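Local structure of MaoC-like dehydratase (Phytophthora Capsici, 3KH8) at residues V101-E106 against S226-S231; I123-Q128 against L177-F182; T147-F152 against M161-Q166; R278-S283 against I316-E321. The protein probably acts as a MaoC-like hydro-lyase, adding or removing water at the double bond of an enoyl thioester, as the related hydratase 2 enzymes do. All coordinates share one frame; numbering follows the deposited sequence.

Interactions 2, 3 and 4 lie in one curved antiparallel sheet. Interaction 1, a loop contact, lies outside it, its centre about 16 Å from that of interaction 2. Interaction 3 pairs the hairpin strands 141-154 and 158-169. Strand 158-169 also adjoins strand 172-184 of interaction 2, with centres about 10 Å apart. On the other side of interaction 2, strand 123-132 pairs with strand 274-281 of interaction 4, about 11 Å away between centres. This joins the hydratase 2 N-terminal part of the chain to the MaoC-like part. Along the chain, interaction 3 is nested within interaction 2, and both within interaction 1; interaction 4 follows. The layout is consistent with a double hot dog fold, whose two halves interaction 1 also links.

Interaction 1: V101-E106 against S226-S231; sequences VPFPPE and SGDYNS
Phe-103 and Asn-230 form the main stacked contact. The Asn-230 CB lies 3.7 Å from the centroid of the Phe-103 ring, only 10° off its normal, as a CH-pi contact. The amide continues over the same face, with ND2 3.4 Å from Phe-103 CE2, and its plane is 18° from that of the ring. The opposite face is covered by CB of Pro-104, which follows a cis peptide bond.

Polar links are mediated by water. Water 1 donates to Val-101 O (2.8 Å) and Gly-227 O (2.7 Å), and accepts from Tyr-229 N (3.0 Å). One molecule thus ties together three backbone groups. Within 226-231, Asp-228 OD1 accepts from Asn-230 N at 3.2 Å, an Asx turn. The same oxygen approaches Phe-103 CD1 obliquely, at 3.4 Å. Asn-230 OD1 bonds to the backbone of Leu-232.

Apolar packing pairs Val-101 CB with Tyr-229 CD2. The ring meets Val-101 O obliquely, 3.2 Å from Tyr-229 CD2.

His-250 bonds to the carbonyl of Asp-228, and Arg-57 of the second subunit packs on Tyr-229. The Gly-Asp-Tyr-Asn sequence fits the signature of R-specific enoyl-CoA hydratases, so this loop pair probably borders the active site.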
loop_
_atom_site.group_PDB
_atom_site.type_symbol
_atom_site.label_atom_id
_atom_site.label_comp_id
_atom_site.label_asym_id
_atom_site.label_seq_id
_atom_site.Cartn_x
_atom_site.Cartn_y
_atom_site.Cartn_z
ATOM N N VAL A 101 0.203 -13.580 -0.582
ATOM C CA VAL A 101 0.192 -14.745 -1.468
ATOM C C VAL A 101 1.626 -15.263 -1.589
ATOM O O VAL A 101 2.435 -14.676 -2.313
ATOM C CB VAL A 101 -0.383 -14.403 -2.876
ATOM C CG1 VAL A 101 -0.413 -15.651 -3.777
ATOM C CG2 VAL A 101 -1.774 -13.792 -2.763
ATOM N N PRO A 102 1.959 -16.347 -0.865
ATOM C CA PRO A 102 3.314 -16.898 -0.964
ATOM C C PRO A 102 3.689 -17.251 -2.406
ATOM O O PRO A 102 2.871 -17.800 -3.147
ATOM C CB PRO A 102 3.249 -18.146 -0.074
ATOM C CG PRO A 102 2.200 -17.791 0.948
ATOM C CD PRO A 102 1.154 -17.067 0.142
ATOM N N PHE A 103 4.913 -16.903 -2.792
ATOM C CA PHE A 103 5.376 -17.055 -4.169
ATOM C C PHE A 103 5.988 -18.443 -4.384
ATOM O O PHE A 103 6.754 -18.908 -3.541
ATOM C CB PHE A 103 6.403 -15.962 -4.508
ATOM C CG PHE A 103 6.793 -15.924 -5.965
ATOM C CD1 PHE A 103 6.059 -15.166 -6.877
ATOM C CD2 PHE A 103 7.887 -16.652 -6.424
ATOM C CE1 PHE A 103 6.410 -15.138 -8.226
ATOM C CE2 PHE A 103 8.247 -16.632 -7.769
ATOM C CZ PHE A 103 7.508 -15.874 -8.674
ATOM N N PRO A 104 5.657 -19.104 -5.515
ATOM C CA PRO A 104 4.730 -18.643 -6.554
ATOM C C PRO A 104 3.281 -19.039 -6.267
ATOM O O PRO A 104 3.047 -20.102 -5.693
ATOM C CB PRO A 104 5.235 -19.355 -7.812
ATOM C CG PRO A 104 5.878 -20.614 -7.314
ATOM C CD PRO A 104 6.285 -20.393 -5.871
ATOM N N PRO A 105 2.314 -18.185 -6.656
ATOM C CA PRO A 105 0.886 -18.494 -6.531
ATOM C C PRO A 105 0.514 -19.782 -7.272
ATOM O O PRO A 105 1.087 -20.073 -8.325
ATOM C CB PRO A 105 0.209 -17.297 -7.203
ATOM C CG PRO A 105 1.189 -16.199 -7.110
ATOM C CD PRO A 105 2.542 -16.820 -7.166
ATOM N N GLU A 106 -0.440 -20.537 -6.726
ATOM C CA GLU A 106 -0.863 -21.809 -7.326
ATOM C C GLU A 106 -1.328 -21.627 -8.772
ATOM O O GLU A 106 -1.179 -22.523 -9.604
ATOM C CB GLU A 106 -1.957 -22.488 -6.484
ATOM C CG GLU A 106 -3.337 -21.843 -6.572
ATOM C CD GLU A 106 -4.426 -22.640 -5.867
ATOM O OE1 GLU A 106 -4.421 -23.889 -5.938
ATOM O OE2 GLU A 106 -5.302 -22.005 -5.247
ATOM N N SER A 226 0.250 -6.013 -4.030
ATOM C CA SER A 226 -0.754 -6.265 -5.061
ATOM C C SER A 226 -0.730 -7.707 -5.586
ATOM O O SER A 226 -1.511 -8.056 -6.473
ATOM C CB SER A 226 -0.616 -5.253 -6.207
ATOM O OG SER A 226 -1.047 -3.966 -5.790
ATOM N N GLY A 227 0.163 -8.540 -5.049
ATOM C CA GLY A 227 0.115 -9.972 -5.342
ATOM C C GLY A 227 1.408 -10.732 -5.563
ATOM O O GLY A 227 1.430 -11.958 -5.409
ATOM N N ASP A 228 2.480 -10.028 -5.934
ATOM C CA ASP A 228 3.759 -10.682 -6.235
ATOM C C ASP A 228 4.758 -10.550 -5.084
ATOM O O ASP A 228 5.493 -9.564 -4.990
ATOM C CB ASP A 228 4.349 -10.161 -7.556
ATOM C CG ASP A 228 5.610 -10.913 -7.986
ATOM O OD1 ASP A 228 6.114 -11.766 -7.220
ATOM O OD2 ASP A 228 6.104 -10.645 -9.101
ATOM N N TYR A 229 4.793 -11.579 -4.237
ATOM C CA TYR A 229 5.586 -11.572 -3.007
ATOM C C TYR A 229 6.959 -12.245 -3.144
ATOM O O TYR A 229 7.648 -12.475 -2.145
ATOM C CB TYR A 229 4.772 -12.174 -1.843
ATOM C CG TYR A 229 3.561 -11.341 -1.470
ATOM C CD1 TYR A 229 3.617 -10.427 -0.416
ATOM C CD2 TYR A 229 2.365 -11.448 -2.183
ATOM C CE1 TYR A 229 2.506 -9.651 -0.078
ATOM C CE2 TYR A 229 1.259 -10.677 -1.858
ATOM C CZ TYR A 229 1.335 -9.783 -0.805
ATOM O OH TYR A 229 0.234 -9.018 -0.483
ATOM N N ASN A 230 7.356 -12.524 -4.385
ATOM C CA ASN A 230 8.695 -13.030 -4.712
ATOM C C ASN A 230 9.795 -12.366 -3.881
ATOM O O ASN A 230 9.937 -11.136 -3.887
ATOM C CB ASN A 230 8.968 -12.833 -6.214
ATOM C CG ASN A 230 10.174 -13.627 -6.719
ATOM O OD1 ASN A 230 11.048 -14.033 -5.950
ATOM N ND2 ASN A 230 10.219 -13.844 -8.029
ATOM N N SER A 231 10.572 -13.188 -3.175
ATOM C CA SER A 231 11.651 -12.709 -2.305
ATOM C C SER A 231 12.743 -11.941 -3.055
ATOM O O SER A 231 13.480 -11.162 -2.453
ATOM C CB SER A 231 12.272 -13.873 -1.522
ATOM O OG SER A 231 12.795 -14.852 -2.405
HETATM O O HOH W 1 3.171 -13.994 -4.920
#

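Interaction 2: I123-Q128 against L177-F182; sequences ILHGEQ and LISGSF
Leu-177 touches the other strand through its CB, which lies 4.0 Å from Gln-128 NE2. Ile-178 follows with a backbone contact: its carbonyl oxygen faces the CA-H of Gln-128.

Ser-179 pairs with Gln-128 at a non-hydrogen-bonded position. Its OG, anti to the backbone N (chi1 176°), is directed to the His-125 ring and lies 3.2 Å from NE2 in an oblique approach. Gln-128 bends at chi2 (66°), which brings its OE1 into the plane of that ring at the edge. There OE1 accepts a weak bond from His-125 NE2 at 3.0 Å.

Gly-180 faces both Gly-126 and Glu-127, a classic beta bulge in 123-128. Its O is gripped by two donors, Gly-126 N at 2.8 Å and Glu-127 N at 3.1 Å. Its own N donates back to Glu-127 O. Glu-127 CB packs 4.0 Å from Gly-180 CA.

Ser-181 returns to a non-hydrogen-bonded pair, with His-125. Its CB meets Ile-123 CD1 at 4.0 Å. Phe-182 then closes the pairing with two backbone bonds to Leu-124. On that face the two side chains lie side by side, and Leu-124 CD1 reaches the edge of the Phe-182 ring.

Strand 158-169 pairs with the far edge of 177-182. Strand 274-281 flanks 123-128, and the Phe-281 ring meets that of His-125 at about 45°. Helix 251-266 lies against the His-125 and Gln-128 side chains, through Leu-252 and Met-255.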
loop_
_atom_site.group_PDB
_atom_site.type_symbol
_atom_site.label_atom_id
_atom_site.label_comp_id
_atom_site.label_asym_id
_atom_site.label_seq_id
_atom_site.Cartn_x
_atom_site.Cartn_y
_atom_site.Cartn_z
ATOM N N ILE A 123 15.033 -19.109 -15.896
ATOM C CA ILE A 123 13.795 -18.488 -16.375
ATOM C C ILE A 123 13.724 -17.005 -15.992
ATOM O O ILE A 123 14.177 -16.604 -14.913
ATOM C CB ILE A 123 12.523 -19.254 -15.883
ATOM C CG1 ILE A 123 11.358 -19.059 -16.861
ATOM C CG2 ILE A 123 12.124 -18.833 -14.469
ATOM C CD1 ILE A 123 10.229 -20.067 -16.698
ATOM N N LEU A 124 13.177 -16.194 -16.893
ATOM C CA LEU A 124 12.887 -14.794 -16.593
ATOM C C LEU A 124 11.623 -14.313 -17.296
ATOM O O LEU A 124 11.268 -14.813 -18.367
ATOM C CB LEU A 124 14.090 -13.875 -16.896
ATOM C CG LEU A 124 14.770 -13.649 -18.265
ATOM C CD1 LEU A 124 15.419 -14.905 -18.847
ATOM C CD2 LEU A 124 13.865 -12.967 -19.299
ATOM N N HIS A 125 10.941 -13.356 -16.675
ATOM C CA HIS A 125 9.779 -12.721 -17.277
ATOM C C HIS A 125 10.259 -11.745 -18.346
ATOM O O HIS A 125 10.740 -10.650 -18.042
ATOM C CB HIS A 125 8.925 -12.027 -16.210
ATOM C CG HIS A 125 7.596 -11.549 -16.713
ATOM N ND1 HIS A 125 6.889 -10.542 -16.093
ATOM C CD2 HIS A 125 6.852 -11.931 -17.778
ATOM C CE1 HIS A 125 5.760 -10.332 -16.747
ATOM N NE2 HIS A 125 5.716 -11.159 -17.777
ATOM N N GLY A 126 10.139 -12.167 -19.601
ATOM C CA GLY A 126 10.718 -11.442 -20.723
ATOM C C GLY A 126 9.783 -10.482 -21.426
ATOM O O GLY A 126 10.222 -9.441 -21.911
ATOM N N GLU A 127 8.498 -10.838 -21.487
ATOM C CA GLU A 127 7.510 -10.087 -22.261
ATOM C C GLU A 127 6.156 -10.033 -21.557
ATOM O O GLU A 127 5.781 -10.964 -20.841
ATOM C CB GLU A 127 7.332 -10.710 -23.652
ATOM C CG GLU A 127 8.567 -10.630 -24.551
ATOM C CD GLU A 127 8.374 -11.268 -25.918
ATOM O OE1 GLU A 127 7.256 -11.733 -26.231
ATOM O OE2 GLU A 127 9.356 -11.302 -26.692
ATOM N N GLN A 128 5.424 -8.942 -21.775
ATOM C CA GLN A 128 4.058 -8.819 -21.275
ATOM C C GLN A 128 3.164 -8.067 -22.252
ATOM O O GLN A 128 3.536 -7.011 -22.766
ATOM C CB GLN A 128 4.025 -8.130 -19.904
ATOM C CG GLN A 128 2.640 -8.130 -19.241
ATOM C CD GLN A 128 2.175 -9.530 -18.876
ATOM O OE1 GLN A 128 2.911 -10.290 -18.251
ATOM N NE2 GLN A 128 0.960 -9.879 -19.278
ATOM N N LEU A 177 -4.422 -11.266 -21.367
ATOM C CA LEU A 177 -3.017 -11.082 -21.026
ATOM C C LEU A 177 -2.183 -12.162 -21.694
ATOM O O LEU A 177 -2.593 -13.319 -21.752
ATOM C CB LEU A 177 -2.803 -11.157 -19.509
ATOM C CG LEU A 177 -3.765 -10.465 -18.534
ATOM C CD1 LEU A 177 -3.378 -10.801 -17.095
ATOM C CD2 LEU A 177 -3.793 -8.966 -18.738
ATOM N N ILE A 178 -1.018 -11.778 -22.205
ATOM C CA ILE A 178 -0.030 -12.755 -22.651
ATOM C C ILE A 178 1.303 -12.466 -21.974
ATOM O O ILE A 178 1.870 -11.377 -22.123
ATOM C CB ILE A 178 0.135 -12.790 -24.195
ATOM C CG1 ILE A 178 -1.201 -13.130 -24.867
ATOM C CG2 ILE A 178 1.224 -13.801 -24.592
ATOM C CD1 ILE A 178 -1.272 -12.767 -26.343
ATOM N N SER A 179 1.776 -13.451 -21.215
ATOM C CA SER A 179 3.043 -13.366 -20.509
ATOM C C SER A 179 4.090 -14.206 -21.228
ATOM O O SER A 179 3.840 -15.369 -21.555
ATOM C CB SER A 179 2.875 -13.859 -19.070
ATOM O OG SER A 179 4.116 -13.867 -18.384
ATOM N N GLY A 180 5.257 -13.615 -21.471
ATOM C CA GLY A 180 6.364 -14.322 -22.106
ATOM C C GLY A 180 7.480 -14.637 -21.130
ATOM O O GLY A 180 8.086 -13.729 -20.556
ATOM N N SER A 181 7.737 -15.929 -20.929
ATOM C CA SER A 181 8.860 -16.384 -20.106
ATOM C C SER A 181 9.995 -16.881 -20.988
ATOM O O SER A 181 9.764 -17.607 -21.958
ATOM C CB SER A 181 8.427 -17.491 -19.142
ATOM O OG SER A 181 7.590 -16.984 -18.120
ATOM N N PHE A 182 11.218 -16.482 -20.655
ATOM C CA PHE A 182 12.389 -16.916 -21.408
ATOM C C PHE A 182 13.222 -17.905 -20.602
ATOM O O PHE A 182 13.604 -17.630 -19.467
ATOM C CB PHE A 182 13.235 -15.720 -21.851
ATOM C CG PHE A 182 14.303 -16.065 -22.856
ATOM C CD1 PHE A 182 13.982 -16.259 -24.198
ATOM C CD2 PHE A 182 15.633 -16.184 -22.464
ATOM C CE1 PHE A 182 14.968 -16.574 -25.131
ATOM C CE2 PHE A 182 16.626 -16.497 -23.389
ATOM C CZ PHE A 182 16.292 -16.690 -24.726
#

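Interaction 3: T147-F152 against M161-Q166; sequences TKVISF and METQTQ
Ser-151 and Glu-162 sit side by side on one face of the sheet. Ser-151 OG donates to Glu-162 OE1 at 2.9 Å, meeting the carboxylate on its anti side, 19° out of its plane. Arg-194 makes a salt bridge to OE1 and its backbone N bonds to Ser-151 OG, so the pair is held from both ends.

Next to them Ile-150 crosses Gln-164 at about a right angle. Its CD1 lies 3.6 Å from Gln-164 OE1, while CG1 rests against Glu-162 CB.

The other face carries Phe-152, Met-161, Val-149 and the threonines. Met-161 CG lies anti to N (chi1 -172°), and the chain bends only at its last torsion. That CG touches both Val-149 CG1 (3.8 Å) and Phe-152 CD1 (3.9 Å). The sulfur SD lies 5.3 Å from the centroid of the Phe-152 ring, at its edge, a Met-aromatic contact. Thr-147 OG1 meets Thr-163 CG2 at 3.4 Å in an oblique crossing. Ile-42 of helix 39-44 covers Val-149 and Phe-152.

Backbone bonds join the strands throughout. Ile-150 N donates to Glu-162 O at 2.9 Å, and Ser-151 N reaches the same oxygen weakly. This makes a classic beta bulge in the antiparallel hairpin of strands 141-154 and 158-169.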
loop_
_atom_site.group_PDB
_atom_site.type_symbol
_atom_site.label_atom_id
_atom_site.label_comp_id
_atom_site.label_asym_id
_atom_site.label_seq_id
_atom_site.Cartn_x
_atom_site.Cartn_y
_atom_site.Cartn_z
ATOM N N THR A 147 -6.434 -19.779 -18.274
ATOM C CA THR A 147 -5.026 -19.715 -18.651
ATOM C C THR A 147 -4.566 -20.922 -19.469
ATOM O O THR A 147 -4.953 -22.060 -19.194
ATOM C CB THR A 147 -4.098 -19.455 -17.431
ATOM O OG1 THR A 147 -2.734 -19.725 -17.784
ATOM C CG2 THR A 147 -4.485 -20.310 -16.250
ATOM N N LYS A 148 -3.743 -20.644 -20.479
ATOM C CA LYS A 148 -3.264 -21.657 -21.408
ATOM C C LYS A 148 -1.922 -21.254 -22.012
ATOM O O LYS A 148 -1.722 -20.092 -22.381
ATOM C CB LYS A 148 -4.284 -21.862 -22.529
ATOM C CG LYS A 148 -4.173 -23.204 -23.225
ATOM C CD LYS A 148 -4.789 -23.160 -24.613
ATOM C CE LYS A 148 -5.142 -24.563 -25.111
ATOM N NZ LYS A 148 -4.026 -25.539 -24.951
ATOM N N VAL A 149 -1.009 -22.219 -22.113
ATOM C CA VAL A 149 0.253 -22.016 -22.829
ATOM C C VAL A 149 -0.043 -22.031 -24.331
ATOM O O VAL A 149 -0.575 -23.015 -24.850
ATOM C CB VAL A 149 1.305 -23.091 -22.465
ATOM C CG1 VAL A 149 2.575 -22.914 -23.299
ATOM C CG2 VAL A 149 1.636 -23.037 -20.979
ATOM N N ILE A 150 0.288 -20.934 -25.013
ATOM C CA ILE A 150 -0.062 -20.761 -26.433
ATOM C C ILE A 150 1.140 -20.786 -27.387
ATOM O O ILE A 150 0.966 -20.890 -28.603
ATOM C CB ILE A 150 -0.910 -19.480 -26.680
ATOM C CG1 ILE A 150 -0.148 -18.220 -26.238
ATOM C CG2 ILE A 150 -2.271 -19.599 -25.988
ATOM C CD1 ILE A 150 -0.757 -16.916 -26.725
ATOM N N SER A 151 2.345 -20.679 -26.831
ATOM C CA SER A 151 3.578 -20.732 -27.614
ATOM C C SER A 151 4.717 -21.387 -26.850
ATOM O O SER A 151 4.833 -21.234 -25.634
ATOM C CB SER A 151 4.015 -19.329 -28.052
ATOM O OG SER A 151 3.101 -18.765 -28.971
ATOM N N PHE A 152 5.553 -22.116 -27.585
ATOM C CA PHE A 152 6.794 -22.664 -27.060
ATOM C C PHE A 152 7.825 -22.597 -28.184
ATOM O O PHE A 152 7.941 -23.522 -28.994
ATOM C CB PHE A 152 6.590 -24.102 -26.573
ATOM C CG PHE A 152 7.577 -24.539 -25.525
ATOM C CD1 PHE A 152 7.342 -24.278 -24.177
ATOM C CD2 PHE A 152 8.737 -25.218 -25.882
ATOM C CE1 PHE A 152 8.249 -24.680 -23.203
ATOM C CE2 PHE A 152 9.654 -25.626 -24.913
ATOM C CZ PHE A 152 9.408 -25.358 -23.572
ATOM N N MET A 161 8.384 -19.197 -23.795
ATOM C CA MET A 161 7.073 -19.754 -23.479
ATOM C C MET A 161 6.068 -18.625 -23.262
ATOM O O MET A 161 6.269 -17.759 -22.408
ATOM C CB MET A 161 7.142 -20.652 -22.239
ATOM C CG MET A 161 5.849 -21.415 -21.961
ATOM S SD MET A 161 5.955 -22.575 -20.583
ATOM C CE MET A 161 5.918 -21.471 -19.172
ATOM N N GLU A 162 4.993 -18.637 -24.043
ATOM C CA GLU A 162 3.934 -17.644 -23.901
ATOM C C GLU A 162 2.716 -18.248 -23.213
ATOM O O GLU A 162 2.177 -19.255 -23.672
ATOM C CB GLU A 162 3.538 -17.057 -25.255
ATOM C CG GLU A 162 4.614 -16.206 -25.920
ATOM C CD GLU A 162 4.089 -15.441 -27.123
ATOM O OE1 GLU A 162 3.387 -16.044 -27.963
ATOM O OE2 GLU A 162 4.381 -14.232 -27.232
ATOM N N THR A 163 2.304 -17.626 -22.110
ATOM C CA THR A 163 1.126 -18.050 -21.350
ATOM C C THR A 163 0.039 -16.982 -21.434
ATOM O O THR A 163 0.235 -15.835 -21.011
ATOM C CB THR A 163 1.472 -18.349 -19.868
ATOM O OG1 THR A 163 2.447 -19.396 -19.804
ATOM C CG2 THR A 163 0.230 -18.774 -19.082
ATOM N N GLN A 164 -1.103 -17.374 -21.991
ATOM C CA GLN A 164 -2.236 -16.488 -22.165
ATOM C C GLN A 164 -3.215 -16.621 -21.003
ATOM O O GLN A 164 -3.472 -17.721 -20.520
ATOM C CB GLN A 164 -2.943 -16.801 -23.484
ATOM C CG GLN A 164 -4.176 -15.960 -23.772
ATOM C CD GLN A 164 -4.813 -16.313 -25.104
ATOM O OE1 GLN A 164 -4.187 -16.190 -26.152
ATOM N NE2 GLN A 164 -6.066 -16.757 -25.065
ATOM N N THR A 165 -3.748 -15.486 -20.566
ATOM C CA THR A 165 -4.803 -15.458 -19.561
ATOM C C THR A 165 -5.954 -14.609 -20.076
ATOM O O THR A 165 -5.765 -13.452 -20.450
ATOM C CB THR A 165 -4.297 -14.905 -18.210
ATOM O OG1 THR A 165 -3.228 -15.726 -17.733
ATOM C CG2 THR A 165 -5.418 -14.894 -17.170
ATOM N N GLN A 166 -7.141 -15.200 -20.109
ATOM C CA GLN A 166 -8.348 -14.475 -20.470
ATOM C C GLN A 166 -9.233 -14.293 -19.241
ATOM O O GLN A 166 -9.574 -15.266 -18.565
ATOM C CB GLN A 166 -9.106 -15.215 -21.577
ATOM C CG GLN A 166 -8.446 -15.134 -22.947
ATOM C CD GLN A 166 -9.165 -15.965 -23.993
ATOM O OE1 GLN A 166 -9.047 -17.192 -24.018
ATOM N NE2 GLN A 166 -9.914 -15.300 -24.864
#

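Interaction 4: R278-S283 against I316-E321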
loop_
_atom_site.group_PDB
_atom_site.type_symbol
_atom_site.label_atom_id
_atom_site.label_comp_id
_atom_site.label_asym_id
_atom_site.label_seq_id
_atom_site.Cartn_x
_atom_site.Cartn_y
_atom_site.Cartn_z
ATOM N N ARG A 278 1.948 -3.655 -24.953
ATOM C CA ARG A 278 2.885 -4.778 -24.926
ATOM C C ARG A 278 4.325 -4.286 -24.837
ATOM O O ARG A 278 4.675 -3.248 -25.406
ATOM C CB ARG A 278 2.685 -5.709 -26.127
ATOM C CG ARG A 278 2.880 -5.063 -27.500
ATOM C CD ARG A 278 2.728 -6.116 -28.582
ATOM N NE ARG A 278 2.768 -5.558 -29.932
ATOM C CZ ARG A 278 3.642 -5.914 -30.869
ATOM N NH1 ARG A 278 4.570 -6.835 -30.615
ATOM N NH2 ARG A 278 3.583 -5.356 -32.070
ATOM N N VAL A 279 5.153 -5.028 -24.108
ATOM C CA VAL A 279 6.518 -4.606 -23.824
ATOM C C VAL A 279 7.420 -5.826 -23.744
ATOM O O VAL A 279 6.937 -6.964 -23.652
ATOM C CB VAL A 279 6.624 -3.842 -22.461
ATOM C CG1 VAL A 279 5.718 -2.611 -22.428
ATOM C CG2 VAL A 279 6.327 -4.770 -21.269
ATOM N N ARG A 280 8.726 -5.588 -23.779
ATOM C CA ARG A 280 9.661 -6.584 -23.280
ATOM C C ARG A 280 10.516 -5.986 -22.176
ATOM O O ARG A 280 10.779 -4.781 -22.163
ATOM C CB ARG A 280 10.509 -7.207 -24.400
ATOM C CG ARG A 280 11.607 -6.332 -24.950
ATOM C CD ARG A 280 12.372 -7.047 -26.071
ATOM N NE ARG A 280 13.066 -6.077 -26.912
ATOM C CZ ARG A 280 12.548 -5.518 -28.001
ATOM N NH1 ARG A 280 11.329 -5.843 -28.415
ATOM N NH2 ARG A 280 13.260 -4.638 -28.687
ATOM N N PHE A 281 10.930 -6.829 -21.240
ATOM C CA PHE A 281 11.775 -6.393 -20.144
ATOM C C PHE A 281 13.221 -6.681 -20.505
ATOM O O PHE A 281 13.622 -7.839 -20.654
ATOM C CB PHE A 281 11.351 -7.077 -18.841
ATOM C CG PHE A 281 9.891 -6.904 -18.528
ATOM C CD1 PHE A 281 9.408 -5.690 -18.043
ATOM C CD2 PHE A 281 8.991 -7.943 -18.747
ATOM C CE1 PHE A 281 8.051 -5.515 -17.769
ATOM C CE2 PHE A 281 7.625 -7.776 -18.475
ATOM C CZ PHE A 281 7.159 -6.561 -17.984
ATOM N N SER A 282 13.999 -5.617 -20.656
ATOM C CA SER A 282 15.319 -5.732 -21.273
ATOM C C SER A 282 16.463 -5.741 -20.267
ATOM O O SER A 282 17.490 -6.375 -20.506
ATOM C CB SER A 282 15.509 -4.639 -22.329
ATOM O OG SER A 282 15.044 -3.392 -21.852
ATOM N N SER A 283 16.285 -5.046 -19.146
ATOM C CA SER A 283 17.280 -5.024 -18.071
ATOM C C SER A 283 16.617 -4.636 -16.747
ATOM O O SER A 283 15.516 -4.076 -16.754
ATOM C CB SER A 283 18.440 -4.076 -18.412
ATOM O OG SER A 283 18.058 -2.720 -18.278
ATOM N N ILE A 316 15.016 -0.333 -19.588
ATOM C CA ILE A 316 14.484 -1.424 -18.762
ATOM C C ILE A 316 13.221 -2.042 -19.360
ATOM O O ILE A 316 12.933 -3.218 -19.148
ATOM C CB ILE A 316 14.238 -0.986 -17.290
ATOM C CG1 ILE A 316 13.255 0.195 -17.212
ATOM C CG2 ILE A 316 15.570 -0.657 -16.611
ATOM C CD1 ILE A 316 12.734 0.509 -15.806
ATOM N N VAL A 317 12.473 -1.229 -20.098
ATOM C CA VAL A 317 11.283 -1.670 -20.810
ATOM C C VAL A 317 11.470 -1.232 -22.263
ATOM O O VAL A 317 11.590 -0.039 -22.550
ATOM C CB VAL A 317 10.004 -1.039 -20.216
ATOM C CG1 VAL A 317 8.782 -1.503 -20.964
ATOM C CG2 VAL A 317 9.872 -1.365 -18.722
ATOM N N ASP A 318 11.510 -2.205 -23.168
ATOM C CA ASP A 318 11.831 -1.945 -24.570
ATOM C C ASP A 318 10.717 -2.459 -25.475
ATOM O O ASP A 318 9.855 -3.233 -25.033
ATOM C CB ASP A 318 13.162 -2.617 -24.927
ATOM C CG ASP A 318 13.938 -1.880 -26.022
ATOM O OD1 ASP A 318 13.381 -0.999 -26.716
ATOM O OD2 ASP A 318 15.131 -2.200 -26.188
ATOM N N GLY A 319 10.733 -2.011 -26.731
ATOM C CA GLY A 319 9.772 -2.457 -27.740
ATOM C C GLY A 319 8.322 -2.219 -27.352
ATOM O O GLY A 319 7.450 -3.034 -27.650
ATOM N N GLY A 320 8.066 -1.094 -26.694
ATOM C CA GLY A 320 6.734 -0.783 -26.200
ATOM C C GLY A 320 5.784 -0.319 -27.284
ATOM O O GLY A 320 6.120 0.562 -28.078
ATOM N N GLU A 321 4.603 -0.932 -27.322
ATOM C CA GLU A 321 3.533 -0.505 -28.218
ATOM C C GLU A 321 2.248 -0.282 -27.427
ATOM O O GLU A 321 1.740 -1.195 -26.775
ATOM C CB GLU A 321 3.302 -1.529 -29.332
ATOM C CG GLU A 321 2.152 -1.171 -30.264
ATOM C CD GLU A 321 1.825 -2.287 -31.230
ATOM O OE1 GLU A 321 2.532 -2.418 -32.247
ATOM O OE2 GLU A 321 0.858 -3.032 -30.965
HETATM O O HOH W 2 15.652 -5.118 -26.367
HETATM O O HOH W 3 12.782 -4.407 -16.712
#
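Arg-278 makes a salt bridge with Glu-321. NH2 bonds to OE1 of Glu-321 at 3.1 Å, arriving from above the carboxylate plane, and NE bonds weakly to OE2. The guanidinium and carboxylate planes are 85° apart, so the two groups do not lie flat together. NH2 also bonds to the Ala-198 carbonyl. Paired backbone bonds join the same residues.

Val-279 CB touches Val-317 CG1 at 3.5 Å. Met-255 of helix 251-266 packs on Val-279.

Arg-280 pairs with Asp-318 through two nearly straight backbone bonds of 2.9 Å. Its CG sits between the backbone N and the carbonyl carbon (chi1 75°), and the guanidinium lies with one face over Asp-318 CB and Gly-319 CA. The direct salt bridge from NH2 to Asp-318 OD2 is long, 4.0 Å. Water 2 links Arg-280 NE to that OD2.

Phe-281 CA points its hydrogen at Ile-316 O. Ser-282 N donates to Ile-316 O at 3.0 Å. Water 3 connects that oxygen to Ser-283 O.

Between Arg-278 and Arg-280 the register slips by one, a beta bulge on the 316-321 side. It belongs to an antiparallel strand pair in the MaoC-like hot dog sheet, with helix 251-266 against the two valines.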